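Local coordinates for protein probable aspartate aminotransferase 2 (Methanococcus jannaschii, PDB 2Z61) that catalyses the pyridoxal phosphate-dependent transamination between a furancarboxaldehyde phosphate and alanine, making the furan precursor of methanofuran, at residues Y350-S353 with Y354-K358; I279-F282 with D283-R286; V289-Y292 with V293-G297. All coordinates share one frame; numbering follows the deposited sequence.

Contact 1 (Y350-S353 with Y354-K358); sequences YANS and YENIK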
loop_
_atom_site.group_PDB
_atom_site.type_symbol
_atom_site.label_atom_id
_atom_site.label_comp_id
_atom_site.label_asym_id
_atom_site.label_seq_id
_atom_site.Cartn_x
_atom_site.Cartn_y
_atom_site.Cartn_z
ATOM N N TYR A 350 24.100 10.456 6.719
ATOM C CA TYR A 350 25.287 9.635 6.893
ATOM C C TYR A 350 24.953 8.154 6.824
ATOM O O TYR A 350 25.578 7.320 7.486
ATOM C CB TYR A 350 26.020 9.986 8.196
ATOM C CG TYR A 350 25.160 10.142 9.432
ATOM C CD1 TYR A 350 24.839 9.046 10.231
ATOM C CD2 TYR A 350 24.718 11.402 9.838
ATOM C CE1 TYR A 350 24.114 9.204 11.411
ATOM C CE2 TYR A 350 23.987 11.568 11.013
ATOM C CZ TYR A 350 23.693 10.468 11.794
ATOM O OH TYR A 350 22.979 10.633 12.960
ATOM N N ALA A 351 23.954 7.845 6.002
ATOM C CA ALA A 351 23.514 6.482 5.775
ATOM C C ALA A 351 24.362 5.944 4.629
ATOM O O ALA A 351 23.854 5.343 3.681
ATOM C CB ALA A 351 22.039 6.460 5.395
ATOM N N ASN A 352 25.663 6.183 4.718
ATOM C CA ASN A 352 26.590 5.722 3.706
ATOM C C ASN A 352 27.784 5.236 4.533
ATOM O O ASN A 352 27.942 5.650 5.681
ATOM C CB ASN A 352 26.944 6.901 2.767
ATOM C CG ASN A 352 27.556 6.446 1.460
ATOM O OD1 ASN A 352 28.328 5.489 1.432
ATOM N ND2 ASN A 352 27.231 7.138 0.369
ATOM N N SER A 353 28.581 4.331 3.972
ATOM C CA SER A 353 29.798 3.801 4.591
ATOM C C SER A 353 30.609 4.940 5.219
ATOM O O SER A 353 30.633 6.046 4.691
ATOM C CB SER A 353 30.714 3.132 3.484
ATOM O OG SER A 353 31.428 4.025 2.591
ATOM N N TYR A 354 31.336 4.653 6.286
ATOM C CA TYR A 354 32.180 5.673 6.904
ATOM C C TYR A 354 33.193 6.322 5.933
ATOM O O TYR A 354 33.303 7.548 5.849
ATOM C CB TYR A 354 32.931 5.019 8.049
ATOM C CG TYR A 354 33.668 5.978 8.942
ATOM C CD1 TYR A 354 32.992 6.709 9.921
ATOM C CD2 TYR A 354 35.041 6.177 8.800
ATOM C CE1 TYR A 354 33.668 7.615 10.738
ATOM C CE2 TYR A 354 35.726 7.078 9.605
ATOM C CZ TYR A 354 35.035 7.792 10.572
ATOM O OH TYR A 354 35.717 8.675 11.376
ATOM N N GLU A 355 33.935 5.481 5.216
ATOM C CA GLU A 355 34.936 5.954 4.264
ATOM C C GLU A 355 34.352 6.908 3.222
ATOM O O GLU A 355 34.896 7.989 2.994
ATOM C CB GLU A 355 35.602 4.765 3.572
ATOM C CG GLU A 355 34.622 3.828 2.900
ATOM C CD GLU A 355 35.298 2.613 2.299
ATOM O OE1 GLU A 355 36.166 2.788 1.413
ATOM O OE2 GLU A 355 34.958 1.482 2.715
ATOM N N ASN A 356 33.249 6.515 2.590
ATOM C CA ASN A 356 32.611 7.369 1.593
ATOM C C ASN A 356 32.259 8.728 2.194
ATOM O O ASN A 356 32.417 9.761 1.542
ATOM C CB ASN A 356 31.344 6.705 1.045
ATOM C CG ASN A 356 31.645 5.533 0.124
ATOM O OD1 ASN A 356 30.742 4.807 -0.299
ATOM N ND2 ASN A 356 32.918 5.350 -0.202
ATOM N N ILE A 357 31.785 8.729 3.435
ATOM C CA ILE A 357 31.420 9.976 4.096
ATOM C C ILE A 357 32.647 10.865 4.318
ATOM O O ILE A 357 32.577 12.086 4.162
ATOM C CB ILE A 357 30.724 9.700 5.454
ATOM C CG1 ILE A 357 29.414 8.938 5.217
ATOM C CG2 ILE A 357 30.433 11.016 6.174
ATOM C CD1 ILE A 357 28.673 8.569 6.486
ATOM N N LYS A 358 33.769 10.251 4.689
ATOM C CA LYS A 358 35.001 10.998 4.920
ATOM C C LYS A 358 35.430 11.742 3.660
ATOM O O LYS A 358 35.611 12.963 3.678
ATOM C CB LYS A 358 36.126 10.064 5.357
ATOM C CG LYS A 358 37.484 10.753 5.424
ATOM C CD LYS A 358 38.618 9.765 5.652
ATOM C CE LYS A 358 38.554 9.185 7.051
ATOM N NZ LYS A 358 38.841 10.232 8.072
#
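Ser353 O accepts Ile357 N at 3.2 Å, the first i to i+4 bond of helix 354-368, and with it the backbone passes from an extended approach into the helical turn. This is an N-cap: Ser353 sits immediately before the helix, while its OG meets the amide of the first turn, Asn356 N, at 3.1 Å. OG is modelled too close to a neighbouring atom, so its exact position, and the length of this capping bond, are doubtful. The next bond, Lys358 N to Tyr354 O, carries the helix onward. Upstream, Ala351 is the centre of an inverse gamma turn, which bends the chain as it leaves strand 346-349.

As modelled, chi1 of 74° sets OG between the backbone N and the carbonyl carbon of Ser353, facing the Asn356 amide N. The Asn352 side chain crosses that of Asn356 at about a right angle, its OD1 3.3 Å from Asn356 CB; the same oxygen takes a weak bond from Ser353 N at 2.8 Å, and ND2 is hydrogen-bonded to His33 O. Ile357 brings its far end back over the incoming loop. Its extended CG1-CD1 branch (chi2 178°) carries CD1 to the carbonyl of Asn352, and the other branch, CG2, packs on Val289 of helix 269-295. The buried methyl Ile357 CD1 comes to rest 3.1 Å from Asn352 O and 3.5 Å from Tyr350 CB.

Contact 2 (I279-F282 with D283-R286); sequences IKEF and DRRR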
loop_
_atom_site.group_PDB
_atom_site.type_symbol
_atom_site.label_atom_id
_atom_site.label_comp_id
_atom_site.label_asym_id
_atom_site.label_seq_id
_atom_site.Cartn_x
_atom_site.Cartn_y
_atom_site.Cartn_z
ATOM N N ILE A 279 23.561 0.629 15.388
ATOM C CA ILE A 279 23.416 1.907 16.065
ATOM C C ILE A 279 24.780 2.515 16.392
ATOM O O ILE A 279 24.973 3.714 16.241
ATOM C CB ILE A 279 22.565 1.772 17.354
ATOM C CG1 ILE A 279 21.108 1.480 16.972
ATOM C CG2 ILE A 279 22.643 3.057 18.178
ATOM C CD1 ILE A 279 20.197 1.174 18.137
ATOM N N LYS A 280 25.726 1.689 16.827
ATOM C CA LYS A 280 27.066 2.180 17.146
ATOM C C LYS A 280 27.750 2.769 15.911
ATOM O O LYS A 280 28.345 3.841 15.972
ATOM C CB LYS A 280 27.935 1.050 17.709
ATOM C CG LYS A 280 28.001 0.981 19.226
ATOM C CD LYS A 280 26.634 0.830 19.862
ATOM C CE LYS A 280 26.760 0.682 21.372
ATOM N NZ LYS A 280 27.657 -0.455 21.747
ATOM N N GLU A 281 27.667 2.062 14.788
ATOM C CA GLU A 281 28.284 2.537 13.557
ATOM C C GLU A 281 27.703 3.886 13.132
ATOM O O GLU A 281 28.446 4.793 12.760
ATOM C CB GLU A 281 28.098 1.503 12.436
ATOM C CG GLU A 281 28.620 1.965 11.080
ATOM C CD GLU A 281 30.128 2.173 11.055
ATOM O OE1 GLU A 281 30.697 2.673 12.048
ATOM O OE2 GLU A 281 30.745 1.841 10.026
ATOM N N PHE A 282 26.378 4.016 13.188
ATOM C CA PHE A 282 25.723 5.269 12.814
ATOM C C PHE A 282 26.232 6.417 13.684
ATOM O O PHE A 282 26.433 7.528 13.201
ATOM C CB PHE A 282 24.197 5.152 12.976
ATOM C CG PHE A 282 23.468 4.694 11.730
ATOM C CD1 PHE A 282 22.408 3.802 11.823
ATOM C CD2 PHE A 282 23.809 5.190 10.477
ATOM C CE1 PHE A 282 21.699 3.411 10.689
ATOM C CE2 PHE A 282 23.105 4.805 9.333
ATOM C CZ PHE A 282 22.049 3.913 9.442
ATOM N N ASP A 283 26.433 6.147 14.970
ATOM C CA ASP A 283 26.898 7.183 15.884
ATOM C C ASP A 283 28.331 7.602 15.566
ATOM O O ASP A 283 28.685 8.779 15.684
ATOM C CB ASP A 283 26.788 6.697 17.332
ATOM C CG ASP A 283 27.118 7.785 18.334
ATOM O OD1 ASP A 283 26.749 8.951 18.089
ATOM O OD2 ASP A 283 27.733 7.475 19.377
ATOM N N ARG A 284 29.158 6.642 15.158
ATOM C CA ARG A 284 30.537 6.957 14.810
ATOM C C ARG A 284 30.506 7.901 13.606
ATOM O O ARG A 284 31.272 8.863 13.530
ATOM C CB ARG A 284 31.307 5.685 14.447
ATOM C CG ARG A 284 32.817 5.882 14.422
ATOM C CD ARG A 284 33.553 4.604 14.060
ATOM N NE ARG A 284 34.365 4.726 12.853
ATOM C CZ ARG A 284 34.190 3.985 11.762
ATOM N NH1 ARG A 284 33.235 3.067 11.731
ATOM N NH2 ARG A 284 34.966 4.165 10.702
ATOM N N ARG A 285 29.603 7.620 12.673
ATOM C CA ARG A 285 29.456 8.436 11.478
ATOM C C ARG A 285 28.933 9.826 11.830
ATOM O O ARG A 285 29.429 10.837 11.331
ATOM C CB ARG A 285 28.487 7.764 10.515
ATOM C CG ARG A 285 28.890 6.356 10.109
ATOM C CD ARG A 285 27.745 5.686 9.384
ATOM N NE ARG A 285 28.134 4.446 8.735
ATOM C CZ ARG A 285 27.302 3.701 8.017
ATOM N NH1 ARG A 285 26.035 4.086 7.867
ATOM N NH2 ARG A 285 27.735 2.579 7.448
ATOM N N ARG A 286 27.923 9.871 12.694
ATOM C CA ARG A 286 27.329 11.139 13.101
ATOM C C ARG A 286 28.375 12.094 13.686
ATOM O O ARG A 286 28.350 13.305 13.420
ATOM C CB ARG A 286 26.219 10.873 14.121
ATOM C CG ARG A 286 25.703 12.108 14.817
ATOM C CD ARG A 286 24.772 11.729 15.953
ATOM N NE ARG A 286 25.521 11.515 17.186
ATOM C CZ ARG A 286 25.540 12.366 18.204
ATOM N NH1 ARG A 286 24.855 13.501 18.140
ATOM N NH2 ARG A 286 26.235 12.066 19.293
HETATM O O HOH W 1 30.435 2.918 7.846
#
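Arg285 lies back along its own helix against Glu281 and Phe282, one turn of helix 269-295 stapled by charged side chains as well as by the backbone bond from Arg285 N to Glu281 O. Its chain starts close to the main chain: CB is 3.4 Å from Phe282 O. With CG placed beside the backbone N (chi1 -57°) and the rest extended, the side chain runs toward the preceding turn, CG passing 3.1 Å from Glu281 O and CD following beside the same carbonyl. NE then reaches Glu281 CG at 3.4 Å, so that this methylene covers one face of the guanidinium. At the tip the two nitrogens part. NH1 lies 3.4 Å from Phe282 CE2, with ring and guanidinium planes 83° apart. NH2 donates a hydrogen bond to water 1 at 2.8 Å and forms a salt bridge with Asp40.

Glu281 shares its carboxylate among several partners. Bent at chi2, it sends OE1 to the guanidinium edge of Arg284, a salt bridge of 2.6 Å to NH1 with the two planes 33° apart. OE2 accepts a hydrogen bond from water 1, which thereby joins it to Arg285; the direct ion pair to Arg285 NE is long. Round the helix, Asp283 OD1 holds Arg286 NE in a separate salt bridge of 3.0 Å, lying in the guanidinium plane, while Pro303 O and Glu198 take the other end of that arginine. Placed between two arginines, Glu281 is likely to stay ionised, its carboxylate balancing part of their positive charge.

Contact 3 (V289-Y292 with V293-G297); sequences VLKY and VKDFG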
loop_
_atom_site.group_PDB
_atom_site.type_symbol
_atom_site.label_atom_id
_atom_site.label_comp_id
_atom_site.label_asym_id
_atom_site.label_seq_id
_atom_site.Cartn_x
_atom_site.Cartn_y
_atom_site.Cartn_z
ATOM N N VAL A 289 30.603 13.543 10.961
ATOM C CA VAL A 289 29.901 14.603 10.247
ATOM C C VAL A 289 29.831 15.891 11.057
ATOM O O VAL A 289 29.937 16.989 10.503
ATOM C CB VAL A 289 28.454 14.176 9.876
ATOM C CG1 VAL A 289 27.665 15.381 9.391
ATOM C CG2 VAL A 289 28.483 13.102 8.792
ATOM N N LEU A 290 29.648 15.758 12.367
ATOM C CA LEU A 290 29.552 16.924 13.238
ATOM C C LEU A 290 30.887 17.632 13.396
ATOM O O LEU A 290 30.930 18.855 13.525
ATOM C CB LEU A 290 29.017 16.525 14.611
ATOM C CG LEU A 290 27.540 16.134 14.637
ATOM C CD1 LEU A 290 27.154 15.659 16.028
ATOM C CD2 LEU A 290 26.699 17.324 14.216
ATOM N N LYS A 291 31.974 16.866 13.387
ATOM C CA LYS A 291 33.297 17.455 13.519
ATOM C C LYS A 291 33.549 18.413 12.359
ATOM O O LYS A 291 33.974 19.549 12.571
ATOM C CB LYS A 291 34.377 16.364 13.553
ATOM C CG LYS A 291 35.799 16.893 13.769
ATOM C CD LYS A 291 36.339 17.600 12.525
ATOM C CE LYS A 291 37.595 18.419 12.811
ATOM N NZ LYS A 291 37.286 19.746 13.421
ATOM N N TYR A 292 33.284 17.955 11.135
ATOM C CA TYR A 292 33.495 18.792 9.955
ATOM C C TYR A 292 32.544 19.980 9.903
ATOM O O TYR A 292 32.954 21.092 9.575
ATOM C CB TYR A 292 33.345 17.974 8.669
ATOM C CG TYR A 292 34.560 17.146 8.308
ATOM C CD1 TYR A 292 34.980 16.092 9.121
ATOM C CD2 TYR A 292 35.284 17.407 7.142
ATOM C CE1 TYR A 292 36.090 15.314 8.780
ATOM C CE2 TYR A 292 36.392 16.635 6.789
ATOM C CZ TYR A 292 36.788 15.593 7.611
ATOM O OH TYR A 292 37.872 14.819 7.263
ATOM N N VAL A 293 31.276 19.739 10.222
ATOM C CA VAL A 293 30.278 20.798 10.210
ATOM C C VAL A 293 30.704 21.970 11.092
ATOM O O VAL A 293 30.566 23.128 10.704
ATOM C CB VAL A 293 28.904 20.258 10.677
ATOM C CG1 VAL A 293 27.922 21.402 10.889
ATOM C CG2 VAL A 293 28.358 19.294 9.637
ATOM N N LYS A 294 31.229 21.670 12.275
ATOM C CA LYS A 294 31.668 22.724 13.183
ATOM C C LYS A 294 32.914 23.372 12.592
ATOM O O LYS A 294 33.140 24.573 12.738
ATOM C CB LYS A 294 31.986 22.141 14.562
ATOM C CG LYS A 294 32.214 23.192 15.634
ATOM C CD LYS A 294 32.572 22.564 16.971
ATOM C CE LYS A 294 33.938 21.890 16.923
ATOM N NZ LYS A 294 34.396 21.460 18.277
ATOM N N ASP A 295 33.712 22.556 11.914
ATOM C CA ASP A 295 34.934 23.014 11.275
ATOM C C ASP A 295 34.551 23.947 10.125
ATOM O O ASP A 295 35.164 24.992 9.923
ATOM C CB ASP A 295 35.705 21.803 10.751
ATOM C CG ASP A 295 37.103 22.147 10.297
ATOM O OD1 ASP A 295 37.240 22.865 9.286
ATOM O OD2 ASP A 295 38.064 21.693 10.954
ATOM N N PHE A 296 33.518 23.559 9.383
ATOM C CA PHE A 296 33.023 24.337 8.254
ATOM C C PHE A 296 32.384 25.644 8.713
ATOM O O PHE A 296 31.992 26.474 7.894
ATOM C CB PHE A 296 31.981 23.523 7.473
ATOM C CG PHE A 296 32.547 22.337 6.735
ATOM C CD1 PHE A 296 31.763 21.212 6.513
ATOM C CD2 PHE A 296 33.849 22.354 6.236
ATOM C CE1 PHE A 296 32.263 20.121 5.806
ATOM C CE2 PHE A 296 34.358 21.264 5.525
ATOM C CZ PHE A 296 33.563 20.147 5.310
ATOM N N GLY A 297 32.268 25.819 10.023
ATOM C CA GLY A 297 31.656 27.030 10.540
ATOM C C GLY A 297 30.148 27.036 10.359
ATOM O O GLY A 297 29.515 28.093 10.436
#
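Val293 N to Val289 O, Lys294 N to Leu290 O and Asp295 N to Lys291 O are successive backbone hydrogen bonds that bring helix 269-295 to its C-terminal end. Phe296 N also bonds to Tyr292 O, but the 2.5 Å modelled between them is short and its exact value doubtful. Gly297 then leaves helical geometry with a positive phi of 74° and closes a Schellman motif, its N making a weak bond to Lys294 O.

The aromatic contacts join Tyr292 and Phe296, one turn apart. They form an offset edge-to-face pair, the edge of the tyrosine directed at the face of the phenylalanine, with centroids 5.9 Å apart and planes at 68°. Phe296 CZ lies in the plane of the tyrosine ring, 3.7 Å from Tyr292 CD2. Because Phe296 CG stands beside its own backbone N (chi1 -69°), the ring folds back over the preceding turn: Tyr292 CB makes an off-centre CH-pi contact with it, and Tyr292 O lies over a face, 3.1 Å from Phe296 CG. Lys365 and Leu368 of helix 354-368 also touch this ring. With an alanine here in place of Phe296, the Tyr292 edge would probably lose its aromatic partner and a gap would open beside helix 354-368.

Among apolar groups, Val289 CG1 meets Val293 CG2 at 4.0 Å, with Trp298 and Val300 packing on Val293.

Charge acts on the solvent side. Lys291, bent at chi2 and chi4, curls its NZ round to Asp295 OD2 at 3.2 Å, where OD2 accepts through its anti lone pair. Near the helix C-terminus the negative charge of Asp295 is probably disfavoured by the helix dipole, and the Lys291 ammonium is likely to offset part of that cost.

Contacts 2 and 3 occupy successive parts of helix 269-295, their centres about 16 Å apart, whereas contact 1 starts the C-terminal helix that packs beside it. Contact 1 lies closest to contact 2, at about 10 Å between centres: Tyr350 O meets Arg285 NH1 at 3.3 Å in a weak hydrogen bond, and Arg284 lies against the Tyr354 ring in a cation-pi contact whose close modelled spacing is doubtful. About 15 Å separates the centres of contacts 1 and 3, yet Ile357 CG2 touches Val289 CG2 at 3.9 Å. Together they join the two helices. None includes Lys222, the lysine that bears the pyridoxal phosphate.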